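Local coordinates for protein glycosyltransferase Gtf1 (Streptococcus pneumoniae, PDB 4PQG) that is a glycosyltransferase of the GT-B class, carrying an extended beta-sheet domain beside its Rossmann-like domains, and binds uridine-5'-diphosphate, at residues A[361-367]-A[386-392]; A[344-349]-A[456-462]. All coordinates share one frame; numbering follows the deposited sequence.

Contact 1 (A[361-367]-A[386-392]); sequences TFDIYGS and YIQLKGH. With UDP (uridine-5'-diphosphate), chain C.
K390 lies alongside Y365, both side chains running the same way off the sheet. Its CB sits over one face of the Y365 ring, 3.7 Å from the centroid, a CH-pi contact. With chi2 -63° and chi3 -85° the chain bends twice, which keeps it close to the ring: CG comes down near Y365 CZ, CD swings across to the D363 carboxyl carbon CG, and CE returns to within 3.8 Å of Y365 OH. NZ ends 4.9 Å from D363 OD2, too far for a salt bridge; Y402 OH hydrogen-bonds both D363 OD2 and Y365 OH. On the other side of the sheet I364 CD1 packs on I387 CG2 and L389 CD1.

Beneath these side chains the strands pair in parallel, F362 N to Y386 O and I364 N to Q388 O each at 2.8 Å. The pairing ends differently: G366 N reaches G391 O from 65° out of the carbonyl plane, while a water is held by I364 O, G366 O and G391 N. Beyond that turn the H392 ring lies flat against UDP, whose N3 stands 3.3 Å above the ring centre. Y27 OH is hydrogen-bonded to H392 NE2 and a water lies in plane at ND1, so both ring nitrogens have partners.

This is a beta-alpha-beta crossover of a Rossmann-like domain, its C-terminal strand ends facing the nucleotide. Strand 387-391 lies at one edge of the sheet; 361-365 lies between it and 330-334, with helices 343-353 and 371-380 covering the F362, I364, I387 and L389 face.

Contact 2 (A[344-349]-A[456-462]); sequences DWLVKA and HVEDQIK
W345 takes I461 over one face of its indole, where two helices of the Rossmann-like C-terminal half of a GT-B fold pack together. The axes of the two short segments come within 9.2 Å and cross at -62°. I461 CD1 stands 3.6 Å from the centroid of the six-membered ring, only 4° off its normal, a nearly vertical CH-pi contact. Farther round the indole, H456 CD2 comes to 3.6 Å from W345 CH2; the two rings are near parallel but slid apart, so they barely overlap. The indole also stacks with H342 of its own chain.

The polar work is done between the partly exposed K348 and E458. K348 stretches out fully beyond CG and crosses E458 at about a right angle, placing NZ 3.1 Å from both OE1 and OE2. This is a salt bridge with a forked pair of weak hydrogen bonds, so the one ammonium serves both carboxylate oxygens. E458 gets there with CG anti to its backbone N (chi1 -171°), the same turn that lays its CG beside W345 CD1. D344 OD2 lies 4.4 Å from E458 OE2, a pairing of like charges that K348 probably offsets. K462 sends its own amine the other way, to a salt bridge whose hydrogen bond to D459 OD1, one turn back on the same helix, is weak.

Main-chain groups are met within each helix: K348 N by D344 O, A349 N by W345 O, I461 N by V457 O, which is the N-cap residue, and K462 N by E458 O. Where the two backbones come nearest, A349 CB lies 3.6 Å from K462 O.

Both contacts belong to the nucleotide-binding C-terminal half, their centres about 17 Å apart; helix 343-353 supplies one half of contact 2 and packs on the strands of contact 1. Along the chain that helix comes first, then strands 361-365 and 387-391 of contact 1, and last helix 458-474, so contact 2 brackets contact 1 in sequence. V347 CG2 packs 3.6 Å from I364 CD1, and L346 CB meets F362 CZ, while W345, K348 and A349 face helix 458-474. Helix 343-353 is thus sandwiched between the parallel six-stranded sheet and helix 458-474, part of one alpha layer of the Rossmann-like domain, with UDP at the C-terminal strand ends.

Contact 1 (A[361-367]-A[386-392])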
ATOM      1  N   THR A 361      -6.559 -20.131 -19.599  1.00 27.79           N
ATOM      2  CA  THR A 361      -5.389 -19.299 -19.273  1.00 26.45           C
ATOM      3  C   THR A 361      -5.544 -18.659 -17.892  1.00 24.91           C
ATOM      4  O   THR A 361      -6.649 -18.564 -17.373  1.00 25.80           O
ATOM      5  CB  THR A 361      -5.125 -18.196 -20.298  1.00 25.61           C
ATOM      6  OG1 THR A 361      -6.342 -17.473 -20.520  1.00 25.86           O
ATOM      7  CG2 THR A 361      -4.582 -18.785 -21.614  1.00 27.03           C
ATOM      8  N   PHE A 362      -4.424 -18.229 -17.316  1.00 24.13           N
ATOM      9  CA  PHE A 362      -4.375 -17.714 -15.944  1.00 23.59           C
ATOM     10  C   PHE A 362      -3.322 -16.627 -15.890  1.00 22.62           C
ATOM     11  O   PHE A 362      -2.142 -16.921 -15.975  1.00 22.40           O
ATOM     12  CB  PHE A 362      -4.023 -18.846 -14.952  1.00 23.34           C
ATOM     13  CG  PHE A 362      -3.972 -18.420 -13.495  1.00 23.35           C
ATOM     14  CD1 PHE A 362      -4.779 -17.386 -13.005  1.00 23.53           C
ATOM     15  CD2 PHE A 362      -3.147 -19.092 -12.597  1.00 23.16           C
ATOM     16  CE1 PHE A 362      -4.739 -17.020 -11.658  1.00 22.90           C
ATOM     17  CE2 PHE A 362      -3.112 -18.732 -11.256  1.00 22.72           C
ATOM     18  CZ  PHE A 362      -3.908 -17.693 -10.787  1.00 22.35           C
ATOM     19  N   ASP A 363      -3.771 -15.374 -15.787  1.00 23.43           N
ATOM     20  CA  ASP A 363      -2.875 -14.223 -15.635  1.00 23.31           C
ATOM     21  C   ASP A 363      -2.791 -13.797 -14.180  1.00 21.97           C
ATOM     22  O   ASP A 363      -3.814 -13.689 -13.495  1.00 21.50           O
ATOM     23  CB  ASP A 363      -3.328 -13.060 -16.531  1.00 23.71           C
ATOM     24  CG  ASP A 363      -2.934 -13.259 -17.991  1.00 26.04           C
ATOM     25  OD1 ASP A 363      -2.035 -14.094 -18.279  1.00 24.27           O
ATOM     26  OD2 ASP A 363      -3.522 -12.569 -18.853  1.00 27.82           O
ATOM     27  N   ILE A 364      -1.560 -13.576 -13.719  1.00 22.68           N
ATOM     28  CA  ILE A 364      -1.275 -13.260 -12.318  1.00 22.14           C
ATOM     29  C   ILE A 364      -0.695 -11.846 -12.213  1.00 22.36           C
ATOM     30  O   ILE A 364       0.422 -11.595 -12.661  1.00 24.25           O
ATOM     31  CB  ILE A 364      -0.312 -14.305 -11.681  1.00 22.09           C
ATOM     32  CG1 ILE A 364      -0.949 -15.703 -11.668  1.00 22.16           C
ATOM     33  CG2 ILE A 364       0.070 -13.910 -10.262  1.00 20.75           C
ATOM     34  CD1 ILE A 364       0.033 -16.838 -11.389  1.00 21.38           C
ATOM     35  N   TYR A 365      -1.469 -10.935 -11.635  1.00 22.41           N
ATOM     36  CA  TYR A 365      -1.065  -9.532 -11.461  1.00 23.41           C
ATOM     37  C   TYR A 365      -0.548  -9.287 -10.047  1.00 23.11           C
ATOM     38  O   TYR A 365      -1.057  -9.856  -9.093  1.00 23.91           O
ATOM     39  CB  TYR A 365      -2.243  -8.606 -11.747  1.00 23.23           C
ATOM     40  CG  TYR A 365      -2.624  -8.587 -13.207  1.00 24.69           C
ATOM     41  CD1 TYR A 365      -2.134  -7.604 -14.062  1.00 25.15           C
ATOM     42  CD2 TYR A 365      -3.454  -9.570 -13.739  1.00 26.01           C
ATOM     43  CE1 TYR A 365      -2.464  -7.589 -15.402  1.00 25.70           C
ATOM     44  CE2 TYR A 365      -3.794  -9.563 -15.082  1.00 26.77           C
ATOM     45  CZ  TYR A 365      -3.290  -8.579 -15.908  1.00 26.63           C
ATOM     46  OH  TYR A 365      -3.630  -8.579 -17.239  1.00 28.53           O
ATOM     47  N   GLY A 366       0.475  -8.453  -9.931  1.00 22.60           N
ATOM     48  CA  GLY A 366       1.057  -8.109  -8.632  1.00 22.32           C
ATOM     49  C   GLY A 366       2.560  -8.331  -8.594  1.00 21.36           C
ATOM     50  O   GLY A 366       3.146  -8.812  -9.564  1.00 21.28           O
ATOM     51  N   SER A 367       3.181  -7.964  -7.475  1.00 20.56           N
ATOM     52  CA  SER A 367       4.615  -8.162  -7.269  1.00 20.96           C
ATOM     53  C   SER A 367       4.849  -8.743  -5.900  1.00 19.61           C
ATOM     54  O   SER A 367       4.005  -8.619  -5.021  1.00 18.67           O
ATOM     55  CB  SER A 367       5.382  -6.843  -7.372  1.00 22.09           C
ATOM     56  OG  SER A 367       5.134  -6.258  -8.627  1.00 27.71           O
ATOM     57  N   TYR A 386       0.309 -20.597 -21.075  1.00 32.61           N
ATOM     58  CA  TYR A 386      -1.035 -20.343 -20.549  1.00 31.04           C
ATOM     59  C   TYR A 386      -1.126 -19.804 -19.108  1.00 28.12           C
ATOM     60  O   TYR A 386      -2.221 -19.435 -18.653  1.00 26.02           O
ATOM     61  CB  TYR A 386      -1.933 -21.569 -20.751  1.00 30.58           C
ATOM     62  CG  TYR A 386      -1.663 -22.777 -19.870  1.00 30.35           C
ATOM     63  CD1 TYR A 386      -2.423 -23.005 -18.727  1.00 31.51           C
ATOM     64  CD2 TYR A 386      -0.692 -23.725 -20.211  1.00 32.22           C
ATOM     65  CE1 TYR A 386      -2.203 -24.115 -17.921  1.00 31.80           C
ATOM     66  CE2 TYR A 386      -0.469 -24.849 -19.413  1.00 31.71           C
ATOM     67  CZ  TYR A 386      -1.231 -25.035 -18.271  1.00 31.59           C
ATOM     68  OH  TYR A 386      -1.036 -26.136 -17.467  1.00 32.53           O
ATOM     69  N   ILE A 387       0.003 -19.783 -18.397  1.00 28.19           N
ATOM     70  CA  ILE A 387       0.098 -19.139 -17.074  1.00 27.48           C
ATOM     71  C   ILE A 387       1.243 -18.121 -17.088  1.00 28.87           C
ATOM     72  O   ILE A 387       2.404 -18.481 -17.365  1.00 27.48           O
ATOM     73  CB  ILE A 387       0.288 -20.152 -15.914  1.00 26.10           C
ATOM     74  CG1 ILE A 387      -0.809 -21.222 -15.943  1.00 26.32           C
ATOM     75  CG2 ILE A 387       0.247 -19.440 -14.557  1.00 25.76           C
ATOM     76  CD1 ILE A 387      -0.588 -22.402 -15.015  1.00 26.02           C
ATOM     77  N   GLN A 388       0.910 -16.855 -16.806  1.00 27.98           N
ATOM     78  CA  GLN A 388       1.879 -15.749 -16.881  1.00 29.73           C
ATOM     79  C   GLN A 388       1.769 -14.717 -15.743  1.00 28.70           C
ATOM     80  O   GLN A 388       0.678 -14.417 -15.260  1.00 27.16           O
ATOM     81  CB  GLN A 388       1.787 -15.036 -18.235  1.00 31.64           C
ATOM     82  CG  GLN A 388       2.378 -15.845 -19.382  1.00 35.20           C
ATOM     83  CD  GLN A 388       1.911 -15.384 -20.750  1.00 37.40           C
ATOM     84  OE1 GLN A 388       1.365 -14.286 -20.905  1.00 35.47           O
ATOM     85  NE2 GLN A 388       2.119 -16.240 -21.761  1.00 38.87           N
ATOM     86  N   LEU A 389       2.928 -14.200 -15.342  1.00 28.86           N
ATOM     87  CA  LEU A 389       3.048 -13.131 -14.362  1.00 28.09           C
ATOM     88  C   LEU A 389       3.080 -11.817 -15.115  1.00 25.87           C
ATOM     89  O   LEU A 389       3.931 -11.597 -15.975  1.00 26.22           O
ATOM     90  CB  LEU A 389       4.338 -13.287 -13.549  1.00 29.10           C
ATOM     91  CG  LEU A 389       4.413 -14.215 -12.324  1.00 31.27           C
ATOM     92  CD1 LEU A 389       3.874 -15.605 -12.611  1.00 33.52           C
ATOM     93  CD2 LEU A 389       5.848 -14.304 -11.822  1.00 31.04           C
ATOM     94  N   LYS A 390       2.148 -10.946 -14.783  1.00 23.82           N
ATOM     95  CA  LYS A 390       1.980  -9.702 -15.521  1.00 24.10           C
ATOM     96  C   LYS A 390       2.630  -8.507 -14.837  1.00 23.99           C
ATOM     97  O   LYS A 390       2.716  -7.445 -15.430  1.00 24.94           O
ATOM     98  CB  LYS A 390       0.494  -9.418 -15.740  1.00 23.87           C
ATOM     99  CG  LYS A 390      -0.261 -10.554 -16.422  1.00 26.24           C
ATOM    100  CD  LYS A 390       0.267 -10.828 -17.826  1.00 26.74           C
ATOM    101  CE  LYS A 390      -0.404  -9.900 -18.823  1.00 28.61           C
ATOM    102  NZ  LYS A 390       0.338  -9.886 -20.119  1.00 32.30           N
ATOM    103  N   GLY A 391       3.078  -8.675 -13.595  1.00 23.02           N
ATOM    104  CA  GLY A 391       3.622  -7.544 -12.833  1.00 22.37           C
ATOM    105  C   GLY A 391       2.510  -6.783 -12.139  1.00 21.22           C
ATOM    106  O   GLY A 391       1.338  -7.151 -12.242  1.00 21.54           O
ATOM    107  N   HIS A 392       2.874  -5.722 -11.423  1.00 21.27           N
ATOM    108  CA  HIS A 392       1.886  -4.874 -10.746  1.00 21.30           C
ATOM    109  C   HIS A 392       1.389  -3.893 -11.758  1.00 23.28           C
ATOM    110  O   HIS A 392       2.188  -3.178 -12.373  1.00 24.96           O
ATOM    111  CB  HIS A 392       2.530  -4.153  -9.561  1.00 20.14           C
ATOM    112  CG  HIS A 392       1.540  -3.478  -8.649  1.00 19.38           C
ATOM    113  ND1 HIS A 392       1.078  -4.059  -7.523  1.00 19.18           N
ATOM    114  CD2 HIS A 392       0.929  -2.221  -8.727  1.00 18.55           C
ATOM    115  CE1 HIS A 392       0.210  -3.233  -6.913  1.00 18.44           C
ATOM    116  NE2 HIS A 392       0.117  -2.104  -7.654  1.00 18.98           N
TER
HETATM  117  N1  UDP C 601      -3.218  -3.962  -7.168  1.00 17.74           N
HETATM  118  C2  UDP C 601      -2.828  -3.241  -8.317  1.00 17.57           C
HETATM  119  N3  UDP C 601      -2.165  -3.868  -9.278  1.00 18.40           N
HETATM  120  C4  UDP C 601      -1.839  -5.166  -9.204  1.00 18.43           C
HETATM  121  C5  UDP C 601      -2.199  -5.915  -8.080  1.00 17.87           C
HETATM  122  C6  UDP C 601      -2.908  -5.271  -7.058  1.00 17.48           C
HETATM  123  O2  UDP C 601      -3.110  -2.024  -8.450  1.00 16.97           O
HETATM  124  O4  UDP C 601      -1.214  -5.682 -10.158  1.00 18.20           O
HETATM  125  C1' UDP C 601      -3.988  -3.249  -6.137  1.00 18.24           C
HETATM  126  C2' UDP C 601      -5.444  -3.700  -6.217  1.00 18.78           C
HETATM  127  O2' UDP C 601      -6.229  -2.970  -7.181  1.00 19.01           O
HETATM  128  C3' UDP C 601      -5.978  -3.514  -4.807  1.00 19.22           C
HETATM  129  C4' UDP C 601      -4.732  -3.604  -3.930  1.00 19.34           C
HETATM  130  O4' UDP C 601      -3.595  -3.597  -4.809  1.00 18.83           O
HETATM  131  O3' UDP C 601      -6.568  -2.217  -4.655  1.00 19.93           O
HETATM  132  C5' UDP C 601      -4.681  -4.890  -3.106  1.00 18.70           C
HETATM  133  O5' UDP C 601      -5.652  -4.802  -2.077  1.00 18.89           O
HETATM  134  PA  UDP C 601      -6.278  -6.115  -1.401  1.00 18.46           P
HETATM  135  O1A UDP C 601      -7.253  -5.688  -0.337  1.00 17.49           O
HETATM  136  O2A UDP C 601      -6.775  -6.987  -2.529  1.00 18.26           O
HETATM  137  O3A UDP C 601      -5.046  -6.996  -0.845  1.00 17.31           O
HETATM  138  PB  UDP C 601      -3.936  -6.679   0.276  1.00 17.10           P
HETATM  139  O1B UDP C 601      -3.824  -7.974   1.047  1.00 16.37           O
HETATM  140  O2B UDP C 601      -2.691  -6.298  -0.509  1.00 16.25           O
HETATM  141  O3B UDP C 601      -4.508  -5.572   1.141  1.00 16.83           O
HETATM  142  O   HOH W   1      -1.885 -16.532 -19.568  1.00 30.43           O
HETATM  143  O   HOH W   2       2.733 -10.675 -11.580  1.00 22.39           O
HETATM  144  O   HOH W   3       1.474  -6.201  -5.826  1.00 16.00           O
HETATM  145  O   HOH W   4       5.485  -4.918 -11.519  1.00 29.45           O

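Contact 2 (A[344-349]-A[456-462])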
ATOM      1  N   ASP A 344       0.552 -20.122  -5.400  1.00 20.35           N
ATOM      2  CA  ASP A 344       1.102 -21.403  -5.861  1.00 21.80           C
ATOM      3  C   ASP A 344       0.047 -22.500  -5.926  1.00 21.78           C
ATOM      4  O   ASP A 344       0.045 -23.304  -6.857  1.00 22.48           O
ATOM      5  CB  ASP A 344       2.327 -21.840  -5.052  1.00 22.23           C
ATOM      6  CG  ASP A 344       2.046 -21.930  -3.568  1.00 24.05           C
ATOM      7  OD1 ASP A 344       1.516 -20.940  -3.014  1.00 24.33           O
ATOM      8  OD2 ASP A 344       2.357 -22.984  -2.961  1.00 23.62           O
ATOM      9  N   TRP A 345      -0.865 -22.514  -4.955  1.00 22.13           N
ATOM     10  CA  TRP A 345      -2.017 -23.409  -4.998  1.00 21.25           C
ATOM     11  C   TRP A 345      -2.872 -23.172  -6.207  1.00 21.77           C
ATOM     12  O   TRP A 345      -3.327 -24.137  -6.836  1.00 22.48           O
ATOM     13  CB  TRP A 345      -2.847 -23.315  -3.720  1.00 21.11           C
ATOM     14  CG  TRP A 345      -2.107 -23.698  -2.457  1.00 20.95           C
ATOM     15  CD1 TRP A 345      -0.901 -24.378  -2.349  1.00 20.86           C
ATOM     16  CD2 TRP A 345      -2.533 -23.465  -1.067  1.00 21.28           C
ATOM     17  NE1 TRP A 345      -0.554 -24.554  -1.036  1.00 21.33           N
ATOM     18  CE2 TRP A 345      -1.480 -24.033  -0.216  1.00 21.17           C
ATOM     19  CE3 TRP A 345      -3.622 -22.842  -0.468  1.00 20.84           C
ATOM     20  CZ2 TRP A 345      -1.543 -23.981   1.170  1.00 20.79           C
ATOM     21  CZ3 TRP A 345      -3.673 -22.781   0.932  1.00 21.98           C
ATOM     22  CH2 TRP A 345      -2.656 -23.347   1.731  1.00 21.91           C
ATOM     23  N   LEU A 346      -3.098 -21.902  -6.568  1.00 21.72           N
ATOM     24  CA  LEU A 346      -3.877 -21.589  -7.768  1.00 21.80           C
ATOM     25  C   LEU A 346      -3.193 -22.053  -9.049  1.00 22.85           C
ATOM     26  O   LEU A 346      -3.858 -22.581  -9.960  1.00 23.02           O
ATOM     27  CB  LEU A 346      -4.172 -20.083  -7.883  1.00 21.32           C
ATOM     28  CG  LEU A 346      -5.032 -19.478  -6.772  1.00 21.18           C
ATOM     29  CD1 LEU A 346      -5.208 -17.987  -7.035  1.00 21.16           C
ATOM     30  CD2 LEU A 346      -6.381 -20.189  -6.707  1.00 20.21           C
ATOM     31  N   VAL A 347      -1.883 -21.833  -9.137  1.00 21.54           N
ATOM     32  CA  VAL A 347      -1.141 -22.242 -10.322  1.00 22.86           C
ATOM     33  C   VAL A 347      -1.271 -23.763 -10.529  1.00 24.86           C
ATOM     34  O   VAL A 347      -1.638 -24.211 -11.627  1.00 24.91           O
ATOM     35  CB  VAL A 347       0.345 -21.785 -10.284  1.00 23.42           C
ATOM     36  CG1 VAL A 347       1.145 -22.416 -11.415  1.00 21.93           C
ATOM     37  CG2 VAL A 347       0.444 -20.267 -10.386  1.00 22.46           C
ATOM     38  N   LYS A 348      -1.005 -24.543  -9.479  1.00 24.24           N
ATOM     39  CA  LYS A 348      -1.171 -26.015  -9.527  1.00 26.43           C
ATOM     40  C   LYS A 348      -2.599 -26.487  -9.863  1.00 26.99           C
ATOM     41  O   LYS A 348      -2.791 -27.482 -10.578  1.00 26.36           O
ATOM     42  CB  LYS A 348      -0.679 -26.656  -8.230  1.00 26.94           C
ATOM     43  CG  LYS A 348       0.787 -26.351  -7.953  1.00 27.56           C
ATOM     44  CD  LYS A 348       1.376 -27.259  -6.890  1.00 28.31           C
ATOM     45  CE  LYS A 348       2.880 -27.065  -6.795  1.00 28.64           C
ATOM     46  NZ  LYS A 348       3.471 -28.124  -5.930  1.00 32.71           N
ATOM     47  N   ALA A 349      -3.595 -25.760  -9.356  1.00 25.69           N
ATOM     48  CA  ALA A 349      -4.990 -26.028  -9.675  1.00 25.09           C
ATOM     49  C   ALA A 349      -5.274 -25.782 -11.155  1.00 25.81           C
ATOM     50  O   ALA A 349      -5.956 -26.595 -11.807  1.00 25.47           O
ATOM     51  CB  ALA A 349      -5.907 -25.180  -8.807  1.00 23.76           C
ATOM     52  N   HIS A 456      -4.198 -27.907   5.484  1.00 39.19           N
ATOM     53  CA  HIS A 456      -3.833 -27.351   4.173  1.00 37.02           C
ATOM     54  C   HIS A 456      -3.105 -28.325   3.278  1.00 36.55           C
ATOM     55  O   HIS A 456      -2.006 -28.029   2.807  1.00 35.22           O
ATOM     56  CB  HIS A 456      -3.014 -26.063   4.335  1.00 37.93           C
ATOM     57  CG  HIS A 456      -3.772 -24.937   4.997  1.00 39.96           C
ATOM     58  ND1 HIS A 456      -3.519 -24.535   6.253  1.00 40.33           N
ATOM     59  CD2 HIS A 456      -4.818 -24.140   4.533  1.00 39.78           C
ATOM     60  CE1 HIS A 456      -4.352 -23.531   6.579  1.00 40.48           C
ATOM     61  NE2 HIS A 456      -5.146 -23.292   5.526  1.00 39.54           N
ATOM     62  N   VAL A 457      -3.704 -29.495   3.040  1.00 34.42           N
ATOM     63  CA  VAL A 457      -3.098 -30.517   2.170  1.00 32.72           C
ATOM     64  C   VAL A 457      -3.110 -30.032   0.716  1.00 31.60           C
ATOM     65  O   VAL A 457      -4.171 -29.869   0.113  1.00 30.87           O
ATOM     66  CB  VAL A 457      -3.823 -31.885   2.278  1.00 32.58           C
ATOM     67  CG1 VAL A 457      -3.100 -32.949   1.455  1.00 31.17           C
ATOM     68  CG2 VAL A 457      -3.956 -32.317   3.735  1.00 33.20           C
ATOM     69  N   GLU A 458      -1.924 -29.804   0.165  1.00 32.53           N
ATOM     70  CA  GLU A 458      -1.768 -29.258  -1.181  1.00 33.57           C
ATOM     71  C   GLU A 458      -2.481 -30.058  -2.285  1.00 33.27           C
ATOM     72  O   GLU A 458      -3.179 -29.476  -3.118  1.00 30.24           O
ATOM     73  CB  GLU A 458      -0.290 -29.075  -1.515  1.00 34.79           C
ATOM     74  CG  GLU A 458      -0.050 -28.307  -2.801  1.00 38.31           C
ATOM     75  CD  GLU A 458       1.381 -28.406  -3.293  1.00 42.41           C
ATOM     76  OE1 GLU A 458       1.788 -29.494  -3.760  1.00 45.75           O
ATOM     77  OE2 GLU A 458       2.099 -27.389  -3.227  1.00 43.71           O
ATOM     78  N   ASP A 459      -2.327 -31.378  -2.291  1.00 32.83           N
ATOM     79  CA  ASP A 459      -3.037 -32.214  -3.279  1.00 33.64           C
ATOM     80  C   ASP A 459      -4.559 -32.055  -3.268  1.00 30.79           C
ATOM     81  O   ASP A 459      -5.177 -31.994  -4.331  1.00 29.27           O
ATOM     82  CB  ASP A 459      -2.694 -33.691  -3.091  1.00 38.47           C
ATOM     83  CG  ASP A 459      -1.247 -34.007  -3.412  1.00 42.06           C
ATOM     84  OD1 ASP A 459      -0.585 -33.237  -4.148  1.00 46.71           O
ATOM     85  OD2 ASP A 459      -0.773 -35.051  -2.927  1.00 45.02           O
ATOM     86  N   GLN A 460      -5.153 -32.018  -2.071  1.00 29.54           N
ATOM     87  CA  GLN A 460      -6.596 -31.795  -1.891  1.00 29.85           C
ATOM     88  C   GLN A 460      -7.023 -30.422  -2.384  1.00 27.36           C
ATOM     89  O   GLN A 460      -8.058 -30.283  -3.041  1.00 25.44           O
ATOM     90  CB  GLN A 460      -6.989 -31.891  -0.416  1.00 32.68           C
ATOM     91  CG  GLN A 460      -7.706 -33.164  -0.032  1.00 38.79           C
ATOM     92  CD  GLN A 460      -6.766 -34.344  -0.003  1.00 41.61           C
ATOM     93  OE1 GLN A 460      -6.103 -34.604   1.014  1.00 44.75           O
ATOM     94  NE2 GLN A 460      -6.694 -35.069  -1.122  1.00 40.51           N
ATOM     95  N   ILE A 461      -6.230 -29.410  -2.042  1.00 25.48           N
ATOM     96  CA  ILE A 461      -6.526 -28.033  -2.440  1.00 23.39           C
ATOM     97  C   ILE A 461      -6.538 -27.883  -3.958  1.00 23.11           C
ATOM     98  O   ILE A 461      -7.506 -27.372  -4.516  1.00 23.55           O
ATOM     99  CB  ILE A 461      -5.540 -27.035  -1.809  1.00 22.88           C
ATOM    100  CG1 ILE A 461      -5.778 -26.949  -0.295  1.00 22.19           C
ATOM    101  CG2 ILE A 461      -5.653 -25.660  -2.477  1.00 21.98           C
ATOM    102  CD1 ILE A 461      -4.566 -26.432   0.469  1.00 23.08           C
ATOM    103  N   LYS A 462      -5.481 -28.331  -4.626  1.00 23.69           N
ATOM    104  CA  LYS A 462      -5.397 -28.181  -6.075  1.00 27.15           C
ATOM    105  C   LYS A 462      -6.520 -28.943  -6.779  1.00 27.68           C
ATOM    106  O   LYS A 462      -7.055 -28.478  -7.788  1.00 27.04           O
ATOM    107  CB  LYS A 462      -4.013 -28.581  -6.604  1.00 30.46           C
ATOM    108  CG  LYS A 462      -3.889 -29.977  -7.177  1.00 32.75           C
ATOM    109  CD  LYS A 462      -2.435 -30.317  -7.449  1.00 34.70           C
ATOM    110  CE  LYS A 462      -2.277 -31.814  -7.670  1.00 35.92           C
ATOM    111  NZ  LYS A 462      -0.899 -32.256  -7.317  1.00 38.77           N
TER